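Local coordinates for protein (R)-specific secondary-alkylsulfatase (Pseudomonas sp., PDB 4AXH) that hydrolyses (R)-secondary-alkyl sulfates to (S)-alcohols and sulfate with strict inversion of configuration, as a zinc-dependent homodimeric enzyme of the metallo-beta-lactamase superfamily, at residues P313-N318 and R414-A419; V327-A332 and Q429-F434; A332-I337 and M375-N380; T392-A397 and N423-Y428. All coordinates share one frame; numbering follows the deposited sequence.

Following the chain, 313-318, 327-332 and 332-337 open contacts 1, 2 and 3 in turn within the metallo-beta-lactamase part. Contact 3 closes first, when helix 362-388 returns along helix 330-344. Segment 392-397 then opens contact 4, 414-419 closes contact 1, and helix 420-431 closes contact 4 with 423-428 and contact 2 with 429-434. Contact 3 is thus enclosed by both contacts 1 and 2, and contact 4 by contact 2, whereas contact 1 crosses both 2 and 4. Hydrogen bonds between the H317-N318 backbone and contacts 2, 3 and 4 join them, so the zinc and sulfate site is tied to the helical dimerisation region.

Contact 1: P313-N318 and R414-A419; sequences PPAMHN and RSYYGA
M316 O lies against Y417 CB where two irregular loops meet beside the active site. Two backbone hydrogen bonds fix the loops: M316 N donates to R414 O (2.9 Å), and G418 N donates to M316 O (2.7 Å). Next to them G418 CA makes a CH...O contact with H317 O at 3.3 Å; having no side chain, G418 lets the two backbones run close together.

The aromatic part is an offset edge-to-face pair, the edge of Y417 toward the face of H317, with ring centroids 5.2 Å apart and planes at 89°. With CG anti to its backbone N (chi1 -159°), the Y417 side chain runs beside that of H317, pointing the same way. The N318 side chain crosses that of Y417 at about a right angle, amide and ring planes 46° apart, with N318 ND2 3.4 Å from Y417 CE2. Polar bonds hold the imidazole: N318 N donates in the ring plane to H317 ND1 (2.8 Å), while NE2 has a weak bond to the zinc ligand E291.

Van der Waals contacts complete the junction. A315 CB sits in the ring plane at the edge of Y416, whose hydroxyl bonds S104, and M316 SD reaches the backbone of A419, 3.9 Å from its carbonyl carbon. The long, flexible methionine lies buried against M375 and L379 of helix 362-388.

N318 and Y417 both bind sulfate and come from different family regions. The backbone bonds and ring pair therefore probably set their mutual position, with H317 linking them to the zinc shell through E291.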
loop_
_atom_site.group_PDB
_atom_site.type_symbol
_atom_site.label_atom_id
_atom_site.label_comp_id
_atom_site.label_asym_id
_atom_site.label_seq_id
_atom_site.Cartn_x
_atom_site.Cartn_y
_atom_site.Cartn_z
ATOM N N PRO A 313 22.007 -0.952 -0.652
ATOM C CA PRO A 313 22.989 -1.182 0.419
ATOM C C PRO A 313 23.350 -2.667 0.628
ATOM O O PRO A 313 22.650 -3.545 0.123
ATOM C CB PRO A 313 22.292 -0.564 1.636
ATOM C CG PRO A 313 20.850 -0.760 1.394
ATOM C CD PRO A 313 20.648 -0.753 -0.094
ATOM N N PRO A 314 24.416 -2.965 1.397
ATOM C CA PRO A 314 24.835 -4.365 1.612
ATOM C C PRO A 314 24.023 -5.152 2.640
ATOM O O PRO A 314 24.590 -5.754 3.570
ATOM C CB PRO A 314 26.302 -4.254 2.038
ATOM C CG PRO A 314 26.646 -2.838 2.009
ATOM C CD PRO A 314 25.380 -2.044 2.007
ATOM N N ALA A 315 22.687 -5.153 2.449
ATOM C CA ALA A 315 21.641 -5.843 3.207
ATOM C C ALA A 315 20.352 -5.615 2.457
ATOM O O ALA A 315 20.263 -4.662 1.677
ATOM C CB ALA A 315 21.516 -5.256 4.613
ATOM N N MET A 316 19.360 -6.478 2.662
ATOM C CA MET A 316 18.053 -6.312 2.042
ATOM C C MET A 316 17.422 -5.102 2.706
ATOM O O MET A 316 17.528 -4.968 3.925
ATOM C CB MET A 316 17.174 -7.558 2.269
ATOM C CG MET A 316 15.878 -7.498 1.483
ATOM S SD MET A 316 14.798 -8.912 1.703
ATOM C CE MET A 316 15.249 -9.957 0.288
ATOM N N HIS A 317 16.835 -4.185 1.923
ATOM C CA HIS A 317 16.189 -3.003 2.518
ATOM C C HIS A 317 14.703 -3.310 2.748
ATOM O O HIS A 317 14.237 -4.426 2.442
ATOM C CB HIS A 317 16.389 -1.760 1.631
ATOM C CG HIS A 317 16.529 -0.450 2.354
ATOM N ND1 HIS A 317 15.712 -0.116 3.444
ATOM C CD2 HIS A 317 17.339 0.603 2.077
ATOM C CE1 HIS A 317 16.061 1.113 3.798
ATOM N NE2 HIS A 317 17.032 1.595 3.007
ATOM N N ASN A 318 13.957 -2.352 3.307
ATOM C CA ASN A 318 12.542 -2.589 3.587
ATOM C C ASN A 318 11.626 -2.162 2.461
ATOM O O ASN A 318 11.828 -1.100 1.878
ATOM C CB ASN A 318 12.122 -1.836 4.847
ATOM C CG ASN A 318 12.604 -2.434 6.140
ATOM O OD1 ASN A 318 12.266 -3.593 6.529
ATOM N ND2 ASN A 318 13.309 -1.604 6.896
ATOM N N ARG A 414 21.641 -10.542 2.411
ATOM C CA ARG A 414 21.014 -11.115 3.608
ATOM C C ARG A 414 19.974 -10.180 4.224
ATOM O O ARG A 414 20.031 -8.940 4.078
ATOM C CB ARG A 414 22.067 -11.503 4.681
ATOM C CG ARG A 414 23.276 -12.371 4.235
ATOM C CD ARG A 414 22.893 -13.727 3.694
ATOM N NE ARG A 414 22.105 -14.462 4.680
ATOM C CZ ARG A 414 21.403 -15.552 4.429
ATOM N NH1 ARG A 414 21.345 -16.047 3.195
ATOM N NH2 ARG A 414 20.728 -16.147 5.403
ATOM N N SER A 415 19.043 -10.786 4.978
ATOM C CA SER A 415 17.943 -10.104 5.666
ATOM C C SER A 415 18.353 -9.427 6.995
ATOM O O SER A 415 17.862 -9.791 8.052
ATOM C CB SER A 415 16.791 -11.072 5.856
ATOM O OG SER A 415 16.360 -11.497 4.577
ATOM N N TYR A 416 19.240 -8.441 6.930
ATOM C CA TYR A 416 19.730 -7.739 8.121
ATOM C C TYR A 416 18.911 -6.515 8.486
ATOM O O TYR A 416 18.912 -6.132 9.643
ATOM C CB TYR A 416 21.178 -7.289 7.920
ATOM C CG TYR A 416 22.196 -8.391 7.686
ATOM C CD1 TYR A 416 22.347 -9.432 8.594
ATOM C CD2 TYR A 416 23.091 -8.322 6.622
ATOM C CE1 TYR A 416 23.316 -10.421 8.408
ATOM C CE2 TYR A 416 24.088 -9.288 6.447
ATOM C CZ TYR A 416 24.200 -10.335 7.347
ATOM O OH TYR A 416 25.175 -11.292 7.181
ATOM N N TYR A 417 18.285 -5.851 7.510
ATOM C CA TYR A 417 17.488 -4.648 7.731
ATOM C C TYR A 417 16.092 -4.976 7.329
ATOM O O TYR A 417 15.232 -5.145 8.191
ATOM C CB TYR A 417 18.045 -3.478 6.900
ATOM C CG TYR A 417 17.623 -2.125 7.418
ATOM C CD1 TYR A 417 18.180 -1.599 8.575
ATOM C CD2 TYR A 417 16.707 -1.340 6.716
ATOM C CE1 TYR A 417 17.804 -0.346 9.055
ATOM C CE2 TYR A 417 16.328 -0.088 7.182
ATOM C CZ TYR A 417 16.864 0.401 8.365
ATOM O OH TYR A 417 16.490 1.634 8.860
ATOM N N GLY A 418 15.882 -5.157 6.033
ATOM C CA GLY A 418 14.612 -5.636 5.504
ATOM C C GLY A 418 14.510 -7.129 5.768
ATOM O O GLY A 418 15.521 -7.805 6.016
ATOM N N ALA A 419 13.306 -7.670 5.745
ATOM C CA ALA A 419 13.188 -9.098 5.932
ATOM C C ALA A 419 12.498 -9.707 4.713
ATOM O O ALA A 419 11.595 -9.082 4.143
ATOM C CB ALA A 419 12.439 -9.394 7.196
#

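Contact 2: V327-A332 and Q429-F434; sequences VRDAKA and QRYLGF
V327 packs snugly against the last turn of helix 420-431. Both of its methyls lie on Q429 NE2, CG1 at 3.5 Å, and CG2 also reaches R430 CB at 3.6 Å. A short, branched valine suits this place, since it can touch both residues without reaching far. The Q429 chain is extended, and its OE1 goes on to accept from F434 N of the second subunit. The amide is therefore held from outside while its NH2 end rests on the valine.

D329 is the N-cap of helix 330-344, the helix that follows this enzyme's sulfate-binding loop in its metallo-beta-lactamase region. Its OD1 takes weak bonds from K331 N and A332 N.

On the looser, partly exposed side, D329 holds CG anti to its backbone N (chi1 -176°), which places the carboxylate in a stack over one face of the R430 guanidinium, the planes 14° apart. D329 OD2 is 3.6 Å from R430 NH2, a long salt bridge made by charge alone, as no N-H points at the oxygen. The arginine also has a long, weak ion pair with E326 of the second subunit, while R328, whose side chain leaves away from 429-434, hydrogen-bonds N318 O through NH1 at the sulfate site.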
loop_
_atom_site.group_PDB
_atom_site.type_symbol
_atom_site.label_atom_id
_atom_site.label_comp_id
_atom_site.label_asym_id
_atom_site.label_seq_id
_atom_site.Cartn_x
_atom_site.Cartn_y
_atom_site.Cartn_z
ATOM N N VAL A 327 3.849 1.247 1.685
ATOM C CA VAL A 327 4.645 0.263 0.943
ATOM C C VAL A 327 5.409 0.905 -0.197
ATOM O O VAL A 327 4.914 1.844 -0.813
ATOM C CB VAL A 327 3.840 -0.936 0.400
ATOM C CG1 VAL A 327 3.986 -2.158 1.276
ATOM C CG2 VAL A 327 2.379 -0.594 0.161
ATOM N N ARG A 328 6.590 0.364 -0.495
ATOM C CA ARG A 328 7.453 0.799 -1.588
ATOM C C ARG A 328 7.255 -0.113 -2.802
ATOM O O ARG A 328 6.684 -1.201 -2.673
ATOM C CB ARG A 328 8.921 0.814 -1.134
ATOM C CG ARG A 328 9.180 1.920 -0.184
ATOM C CD ARG A 328 10.291 1.564 0.723
ATOM N NE ARG A 328 10.756 2.736 1.489
ATOM C CZ ARG A 328 11.613 2.668 2.508
ATOM N NH1 ARG A 328 12.117 1.486 2.891
ATOM N NH2 ARG A 328 11.964 3.778 3.167
ATOM N N ASP A 329 7.666 0.362 -3.985
ATOM C CA ASP A 329 7.542 -0.395 -5.232
ATOM C C ASP A 329 8.896 -1.041 -5.592
ATOM O O ASP A 329 9.813 -0.370 -6.137
ATOM C CB ASP A 329 7.029 0.510 -6.377
ATOM C CG ASP A 329 6.767 -0.191 -7.698
ATOM O OD1 ASP A 329 6.869 -1.453 -7.741
ATOM O OD2 ASP A 329 6.435 0.514 -8.685
ATOM N N ALA A 330 8.973 -2.378 -5.335
ATOM C CA ALA A 330 10.140 -3.224 -5.648
ATOM C C ALA A 330 10.416 -3.244 -7.144
ATOM O O ALA A 330 11.591 -3.237 -7.529
ATOM C CB ALA A 330 9.942 -4.643 -5.118
ATOM N N LYS A 331 9.345 -3.203 -7.983
ATOM C CA LYS A 331 9.467 -3.172 -9.449
ATOM C C LYS A 331 10.226 -1.916 -9.918
ATOM O O LYS A 331 11.149 -2.019 -10.725
ATOM C CB LYS A 331 8.076 -3.320 -10.128
ATOM C CG LYS A 331 8.001 -2.898 -11.597
ATOM C CD LYS A 331 7.562 -4.028 -12.537
ATOM C CE LYS A 331 8.729 -4.776 -13.168
ATOM N NZ LYS A 331 9.339 -5.776 -12.244
ATOM N N ALA A 332 9.865 -0.752 -9.367
ATOM C CA ALA A 332 10.516 0.510 -9.730
ATOM C C ALA A 332 11.956 0.555 -9.206
ATOM O O ALA A 332 12.877 1.008 -9.905
ATOM C CB ALA A 332 9.697 1.693 -9.209
ATOM N N GLN A 429 0.374 -7.160 0.384
ATOM C CA GLN A 429 -0.326 -5.963 0.885
ATOM C C GLN A 429 -0.444 -4.895 -0.226
ATOM O O GLN A 429 -1.546 -4.397 -0.488
ATOM C CB GLN A 429 0.408 -5.369 2.122
ATOM C CG GLN A 429 -0.051 -3.944 2.515
ATOM C CD GLN A 429 0.853 -3.239 3.513
ATOM O OE1 GLN A 429 1.272 -3.815 4.526
ATOM N NE2 GLN A 429 1.109 -1.953 3.284
ATOM N N ARG A 430 0.697 -4.553 -0.870
ATOM C CA ARG A 430 0.729 -3.561 -1.946
ATOM C C ARG A 430 -0.232 -3.870 -3.123
ATOM O O ARG A 430 -0.948 -2.976 -3.545
ATOM C CB ARG A 430 2.176 -3.206 -2.376
ATOM C CG ARG A 430 2.398 -3.032 -3.874
ATOM C CD ARG A 430 3.234 -1.832 -4.289
ATOM N NE ARG A 430 3.227 -1.774 -5.750
ATOM C CZ ARG A 430 3.202 -0.666 -6.482
ATOM N NH1 ARG A 430 3.197 0.523 -5.898
ATOM N NH2 ARG A 430 3.163 -0.739 -7.809
ATOM N N TYR A 431 -0.280 -5.117 -3.610
ATOM C CA TYR A 431 -1.117 -5.483 -4.759
ATOM C C TYR A 431 -2.504 -5.969 -4.377
ATOM O O TYR A 431 -3.420 -5.846 -5.185
ATOM C CB TYR A 431 -0.428 -6.546 -5.658
ATOM C CG TYR A 431 0.733 -6.036 -6.474
ATOM C CD1 TYR A 431 0.527 -5.337 -7.656
ATOM C CD2 TYR A 431 2.047 -6.263 -6.070
ATOM C CE1 TYR A 431 1.601 -4.846 -8.407
ATOM C CE2 TYR A 431 3.130 -5.813 -6.833
ATOM C CZ TYR A 431 2.907 -5.107 -8.008
ATOM O OH TYR A 431 3.991 -4.612 -8.732
ATOM N N LEU A 432 -2.653 -6.589 -3.205
ATOM C CA LEU A 432 -3.964 -7.121 -2.800
ATOM C C LEU A 432 -4.515 -6.532 -1.474
ATOM O O LEU A 432 -5.712 -6.221 -1.387
ATOM C CB LEU A 432 -4.002 -8.661 -2.818
ATOM C CG LEU A 432 -3.641 -9.346 -4.165
ATOM C CD1 LEU A 432 -3.596 -10.868 -4.031
ATOM C CD2 LEU A 432 -4.579 -8.954 -5.301
ATOM N N GLY A 433 -3.651 -6.376 -0.478
ATOM C CA GLY A 433 -4.053 -5.825 0.807
ATOM C C GLY A 433 -4.022 -6.812 1.944
ATOM O O GLY A 433 -3.760 -7.999 1.729
ATOM N N PHE A 434 -4.301 -6.319 3.172
ATOM C CA PHE A 434 -4.231 -7.096 4.406
ATOM C C PHE A 434 -5.142 -8.313 4.411
ATOM O O PHE A 434 -4.856 -9.279 5.123
ATOM C CB PHE A 434 -4.503 -6.197 5.636
ATOM C CG PHE A 434 -5.968 -5.879 5.880
ATOM C CD1 PHE A 434 -6.571 -4.785 5.264
ATOM C CD2 PHE A 434 -6.754 -6.706 6.687
ATOM C CE1 PHE A 434 -7.931 -4.536 5.437
ATOM C CE2 PHE A 434 -8.120 -6.459 6.851
ATOM C CZ PHE A 434 -8.691 -5.364 6.243
#

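Contact 3: A332-I337 and M375-N380; sequences AWAGYI and MYAFLN
Helix 330-344 is the crossover helix of a beta-alpha-beta unit, linking the parallel neighbouring strands 305-307 and 350-352 in the metallo-beta-lactamase region; here helix 362-388 packs along it. The two short segments run nearly antiparallel, at 157°, with their axes 8.1 Å apart at closest approach.

The main contact is a face-to-face stack between the five-membered ring of W333 and the ring of Y376, centroids 4.2 Å apart and planes at 10°. Y376 CZ lies off-centre over the indole, 4.0 Å from CE2 of W333. Both rings are also fixed at their polar ends, W333 NE1 by N311 O and Y376 OH by H317 N, which probably limits how far either can slide. Large rings with one polar atom suit this buried place: the faces fill it and the N-H or hydroxyl reaches the active-site loops.

I337 meets the tyrosine at about a right angle, its CD1 3.6 Å from Y376 CD2. The CA atoms come nearest at A334 and Y376, 5.3 Å apart, which the small A334 allows; A334 CB lies 3.6 Å from A377 N and also meets Y376 CB.

Beyond this pair, L379 packs on L420, N423 and L424 of helix 420-431, F378 touches L403 and P404, and A377 and F378 both meet V591 of the second subunit. Helix 362-388 thus lies between the crossover helix and the dimerisation helices.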
loop_
_atom_site.group_PDB
_atom_site.type_symbol
_atom_site.label_atom_id
_atom_site.label_comp_id
_atom_site.label_asym_id
_atom_site.label_seq_id
_atom_site.Cartn_x
_atom_site.Cartn_y
_atom_site.Cartn_z
ATOM N N ALA A 332 9.865 -0.752 -9.367
ATOM C CA ALA A 332 10.516 0.510 -9.730
ATOM C C ALA A 332 11.956 0.555 -9.206
ATOM O O ALA A 332 12.877 1.008 -9.905
ATOM C CB ALA A 332 9.697 1.693 -9.209
ATOM N N TRP A 333 12.134 0.053 -7.978
ATOM C CA TRP A 333 13.434 -0.054 -7.325
ATOM C C TRP A 333 14.417 -0.884 -8.201
ATOM O O TRP A 333 15.480 -0.372 -8.547
ATOM C CB TRP A 333 13.255 -0.711 -5.943
ATOM C CG TRP A 333 14.302 -0.375 -4.926
ATOM C CD1 TRP A 333 15.647 -0.180 -5.135
ATOM C CD2 TRP A 333 14.102 -0.330 -3.511
ATOM N NE1 TRP A 333 16.295 -0.012 -3.934
ATOM C CE2 TRP A 333 15.369 -0.092 -2.918
ATOM C CE3 TRP A 333 12.958 -0.461 -2.677
ATOM C CZ2 TRP A 333 15.521 0.059 -1.529
ATOM C CZ3 TRP A 333 13.123 -0.378 -1.308
ATOM C CH2 TRP A 333 14.381 -0.071 -0.748
ATOM N N ALA A 334 14.021 -2.122 -8.611
ATOM C CA ALA A 334 14.845 -2.971 -9.474
ATOM C C ALA A 334 15.181 -2.289 -10.812
ATOM O O ALA A 334 16.330 -2.371 -11.262
ATOM C CB ALA A 334 14.185 -4.324 -9.699
ATOM N N GLY A 335 14.217 -1.567 -11.381
ATOM C CA GLY A 335 14.392 -0.806 -12.622
ATOM C C GLY A 335 15.422 0.310 -12.548
ATOM O O GLY A 335 16.122 0.594 -13.539
ATOM N N TYR A 336 15.526 0.959 -11.358
ATOM C CA TYR A 336 16.491 2.040 -11.134
ATOM C C TYR A 336 17.912 1.503 -10.886
ATOM O O TYR A 336 18.906 2.160 -11.212
ATOM C CB TYR A 336 16.036 2.915 -9.954
ATOM C CG TYR A 336 14.843 3.808 -10.243
ATOM C CD1 TYR A 336 14.810 4.613 -11.377
ATOM C CD2 TYR A 336 13.785 3.903 -9.348
ATOM C CE1 TYR A 336 13.740 5.454 -11.639
ATOM C CE2 TYR A 336 12.701 4.736 -9.604
ATOM C CZ TYR A 336 12.687 5.514 -10.751
ATOM O OH TYR A 336 11.665 6.395 -10.994
ATOM N N ILE A 337 18.008 0.326 -10.261
ATOM C CA ILE A 337 19.292 -0.334 -10.005
ATOM C C ILE A 337 19.866 -0.723 -11.386
ATOM O O ILE A 337 21.003 -0.376 -11.698
ATOM C CB ILE A 337 19.140 -1.561 -9.033
ATOM C CG1 ILE A 337 18.788 -1.086 -7.606
ATOM C CG2 ILE A 337 20.431 -2.385 -9.030
ATOM C CD1 ILE A 337 18.254 -2.088 -6.653
ATOM N N MET A 375 17.382 -9.103 -6.723
ATOM C CA MET A 375 16.763 -9.301 -5.396
ATOM C C MET A 375 15.410 -8.614 -5.296
ATOM O O MET A 375 14.453 -9.225 -4.817
ATOM C CB MET A 375 17.704 -8.882 -4.276
ATOM C CG MET A 375 17.085 -8.897 -2.911
ATOM S SD MET A 375 18.137 -8.325 -1.552
ATOM C CE MET A 375 18.750 -6.795 -2.142
ATOM N N TYR A 376 15.322 -7.373 -5.800
ATOM C CA TYR A 376 14.080 -6.628 -5.780
ATOM C C TYR A 376 13.077 -7.125 -6.783
ATOM O O TYR A 376 11.906 -7.298 -6.416
ATOM C CB TYR A 376 14.313 -5.101 -5.809
ATOM C CG TYR A 376 14.994 -4.612 -4.543
ATOM C CD1 TYR A 376 14.339 -4.661 -3.313
ATOM C CD2 TYR A 376 16.326 -4.216 -4.556
ATOM C CE1 TYR A 376 14.988 -4.310 -2.134
ATOM C CE2 TYR A 376 16.976 -3.837 -3.386
ATOM C CZ TYR A 376 16.299 -3.878 -2.175
ATOM O OH TYR A 376 16.913 -3.488 -1.004
ATOM N N ALA A 377 13.525 -7.453 -8.022
ATOM C CA ALA A 377 12.623 -7.986 -9.050
ATOM C C ALA A 377 12.075 -9.316 -8.606
ATOM O O ALA A 377 10.889 -9.574 -8.826
ATOM C CB ALA A 377 13.324 -8.118 -10.384
ATOM N N PHE A 378 12.888 -10.121 -7.886
ATOM C CA PHE A 378 12.439 -11.405 -7.357
ATOM C C PHE A 378 11.306 -11.197 -6.336
ATOM O O PHE A 378 10.300 -11.914 -6.354
ATOM C CB PHE A 378 13.594 -12.201 -6.725
ATOM C CG PHE A 378 13.171 -13.374 -5.888
ATOM C CD1 PHE A 378 12.705 -14.543 -6.487
ATOM C CD2 PHE A 378 13.198 -13.306 -4.494
ATOM C CE1 PHE A 378 12.307 -15.647 -5.707
ATOM C CE2 PHE A 378 12.764 -14.393 -3.713
ATOM C CZ PHE A 378 12.319 -15.560 -4.331
ATOM N N LEU A 379 11.480 -10.236 -5.445
ATOM C CA LEU A 379 10.483 -9.976 -4.424
ATOM C C LEU A 379 9.145 -9.682 -5.054
ATOM O O LEU A 379 8.182 -10.371 -4.746
ATOM C CB LEU A 379 10.933 -8.875 -3.447
ATOM C CG LEU A 379 11.974 -9.295 -2.435
ATOM C CD1 LEU A 379 12.596 -8.063 -1.778
ATOM C CD2 LEU A 379 11.392 -10.246 -1.399
ATOM N N ASN A 380 9.128 -8.767 -6.018
ATOM C CA ASN A 380 7.936 -8.390 -6.754
ATOM C C ASN A 380 7.374 -9.577 -7.573
ATOM O O ASN A 380 6.241 -10.004 -7.341
ATOM C CB ASN A 380 8.261 -7.203 -7.666
ATOM C CG ASN A 380 7.057 -6.641 -8.350
ATOM O OD1 ASN A 380 6.315 -5.831 -7.780
ATOM N ND2 ASN A 380 6.827 -7.069 -9.588
#

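Contact 4: T392-A397 and N423-Y428; sequences TLHEIA and NLRAVY
L393 and R425 bring their CA atoms within 4.8 Å where helix segments 393-397 and 423-428 pass each other at 147°, close to antiparallel, their axes 8.5 Å apart.

The ring of Y428 lies against T392 and L393. L393 CB lies over its face, 3.9 Å from the ring centroid, in a CH-pi contact, and the backbone nitrogen of L393 also sits over that face, 3.4 Å from CD2 of Y428. The phenol reaches T392, whose CG2 lies near the hydroxyl, the two side chains pointing the same way. Tyrosine fits here because its flat ring can span both residues.

R425 is the polar counterpart. Its CG passes the carbonyl oxygen of L393, and a bend at chi3 (-90°) swings the guanidinium toward H394 and A397. NH1 approaches the imidazole in its plane, giving H394 ND1 a weak hydrogen bond of 3.4 Å, while A397 CB lies over one face of the guanidinium, 3.5 Å from NH1. An alanine is small enough for that flat group to rest on. R425 NH2 continues to a salt bridge with D443 of the second subunit, and P444 of that subunit packs on both H394 and R425.

On the inner side, I396 CG1 meets L424 CB at 3.7 Å, and I396 also touches A383 of helix 362-388. Antiparallel helix packing of this kind is consistent with the TPR-like clan in which the dimerisation family is placed, and here its polar edge faces the partner subunit.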
loop_
_atom_site.group_PDB
_atom_site.type_symbol
_atom_site.label_atom_id
_atom_site.label_comp_id
_atom_site.label_asym_id
_atom_site.label_seq_id
_atom_site.Cartn_x
_atom_site.Cartn_y
_atom_site.Cartn_z
ATOM N N THR A 392 -1.608 -17.052 -0.078
ATOM C CA THR A 392 -1.907 -15.898 0.770
ATOM C C THR A 392 -0.634 -15.387 1.456
ATOM O O THR A 392 0.305 -16.149 1.634
ATOM C CB THR A 392 -3.109 -16.191 1.705
ATOM O OG1 THR A 392 -2.845 -17.322 2.533
ATOM C CG2 THR A 392 -4.387 -16.431 0.939
ATOM N N LEU A 393 -0.588 -14.103 1.821
ATOM C CA LEU A 393 0.579 -13.435 2.409
ATOM C C LEU A 393 1.499 -14.265 3.273
ATOM O O LEU A 393 2.710 -14.241 3.045
ATOM C CB LEU A 393 0.217 -12.088 3.064
ATOM C CG LEU A 393 -0.364 -12.047 4.477
ATOM C CD1 LEU A 393 -0.035 -10.726 5.130
ATOM C CD2 LEU A 393 -1.855 -12.300 4.480
ATOM N N HIS A 394 0.939 -15.024 4.236
ATOM C CA HIS A 394 1.721 -15.853 5.160
ATOM C C HIS A 394 2.180 -17.145 4.559
ATOM O O HIS A 394 3.244 -17.642 4.939
ATOM C CB HIS A 394 0.982 -16.081 6.469
ATOM C CG HIS A 394 0.647 -14.807 7.145
ATOM N ND1 HIS A 394 1.631 -13.936 7.544
ATOM C CD2 HIS A 394 -0.561 -14.282 7.448
ATOM C CE1 HIS A 394 0.992 -12.894 8.054
ATOM N NE2 HIS A 394 -0.327 -13.071 8.036
ATOM N N GLU A 395 1.362 -17.706 3.640
ATOM C CA GLU A 395 1.629 -18.930 2.876
ATOM C C GLU A 395 2.869 -18.636 2.025
ATOM O O GLU A 395 3.791 -19.448 2.032
ATOM C CB GLU A 395 0.439 -19.263 1.960
ATOM C CG GLU A 395 -0.195 -20.619 2.176
ATOM C CD GLU A 395 -1.701 -20.641 1.952
ATOM O OE1 GLU A 395 -2.151 -20.219 0.860
ATOM O OE2 GLU A 395 -2.434 -21.083 2.870
ATOM N N ILE A 396 2.917 -17.463 1.339
ATOM C CA ILE A 396 4.071 -17.074 0.534
ATOM C C ILE A 396 5.348 -16.845 1.371
ATOM O O ILE A 396 6.435 -17.278 0.956
ATOM C CB ILE A 396 3.839 -16.094 -0.635
ATOM C CG1 ILE A 396 4.719 -14.883 -0.518
ATOM C CG2 ILE A 396 2.357 -15.726 -0.919
ATOM C CD1 ILE A 396 4.413 -13.799 -1.457
ATOM N N ALA A 397 5.222 -16.255 2.584
ATOM C CA ALA A 397 6.383 -16.072 3.459
ATOM C C ALA A 397 6.989 -17.441 3.866
ATOM O O ALA A 397 8.209 -17.580 3.923
ATOM C CB ALA A 397 5.987 -15.276 4.680
ATOM N N ASN A 423 8.882 -8.499 3.461
ATOM C CA ASN A 423 8.835 -7.950 2.114
ATOM C C ASN A 423 7.933 -8.721 1.195
ATOM O O ASN A 423 7.237 -8.089 0.406
ATOM C CB ASN A 423 10.229 -7.793 1.533
ATOM C CG ASN A 423 10.988 -6.618 2.115
ATOM O OD1 ASN A 423 10.413 -5.695 2.743
ATOM N ND2 ASN A 423 12.307 -6.624 1.909
ATOM N N LEU A 424 7.917 -10.065 1.289
ATOM C CA LEU A 424 6.991 -10.884 0.475
ATOM C C LEU A 424 5.540 -10.580 0.892
ATOM O O LEU A 424 4.685 -10.358 0.034
ATOM C CB LEU A 424 7.274 -12.398 0.593
ATOM C CG LEU A 424 8.590 -12.910 0.014
ATOM C CD1 LEU A 424 8.877 -14.260 0.527
ATOM C CD2 LEU A 424 8.598 -12.912 -1.519
ATOM N N ARG A 425 5.299 -10.485 2.211
ATOM C CA ARG A 425 3.997 -10.136 2.785
ATOM C C ARG A 425 3.621 -8.735 2.308
ATOM O O ARG A 425 2.504 -8.554 1.851
ATOM C CB ARG A 425 4.013 -10.290 4.336
ATOM C CG ARG A 425 4.095 -11.774 4.765
ATOM C CD ARG A 425 3.884 -12.085 6.235
ATOM N NE ARG A 425 5.128 -12.054 6.984
ATOM C CZ ARG A 425 5.631 -13.062 7.684
ATOM N NH1 ARG A 425 4.964 -14.200 7.799
ATOM N NH2 ARG A 425 6.788 -12.928 8.301
ATOM N N ALA A 426 4.594 -7.794 2.282
ATOM C CA ALA A 426 4.440 -6.414 1.813
ATOM C C ALA A 426 3.965 -6.318 0.367
ATOM O O ALA A 426 3.107 -5.474 0.073
ATOM C CB ALA A 426 5.744 -5.607 2.012
ATOM N N VAL A 427 4.553 -7.145 -0.545
ATOM C CA VAL A 427 4.184 -7.177 -1.998
ATOM C C VAL A 427 2.688 -7.627 -2.104
ATOM O O VAL A 427 1.943 -7.053 -2.892
ATOM C CB VAL A 427 5.156 -8.009 -2.915
ATOM C CG1 VAL A 427 4.754 -7.947 -4.394
ATOM C CG2 VAL A 427 6.603 -7.539 -2.762
ATOM N N TYR A 428 2.263 -8.591 -1.252
ATOM C CA TYR A 428 0.887 -9.052 -1.145
ATOM C C TYR A 428 0.008 -7.884 -0.706
ATOM O O TYR A 428 -0.984 -7.640 -1.376
ATOM C CB TYR A 428 0.760 -10.227 -0.173
ATOM C CG TYR A 428 -0.605 -10.878 -0.173
ATOM C CD1 TYR A 428 -1.655 -10.354 0.587
ATOM C CD2 TYR A 428 -0.851 -12.028 -0.919
ATOM C CE1 TYR A 428 -2.911 -10.964 0.602
ATOM C CE2 TYR A 428 -2.105 -12.641 -0.915
ATOM C CZ TYR A 428 -3.126 -12.112 -0.148
ATOM O OH TYR A 428 -4.348 -12.738 -0.158
#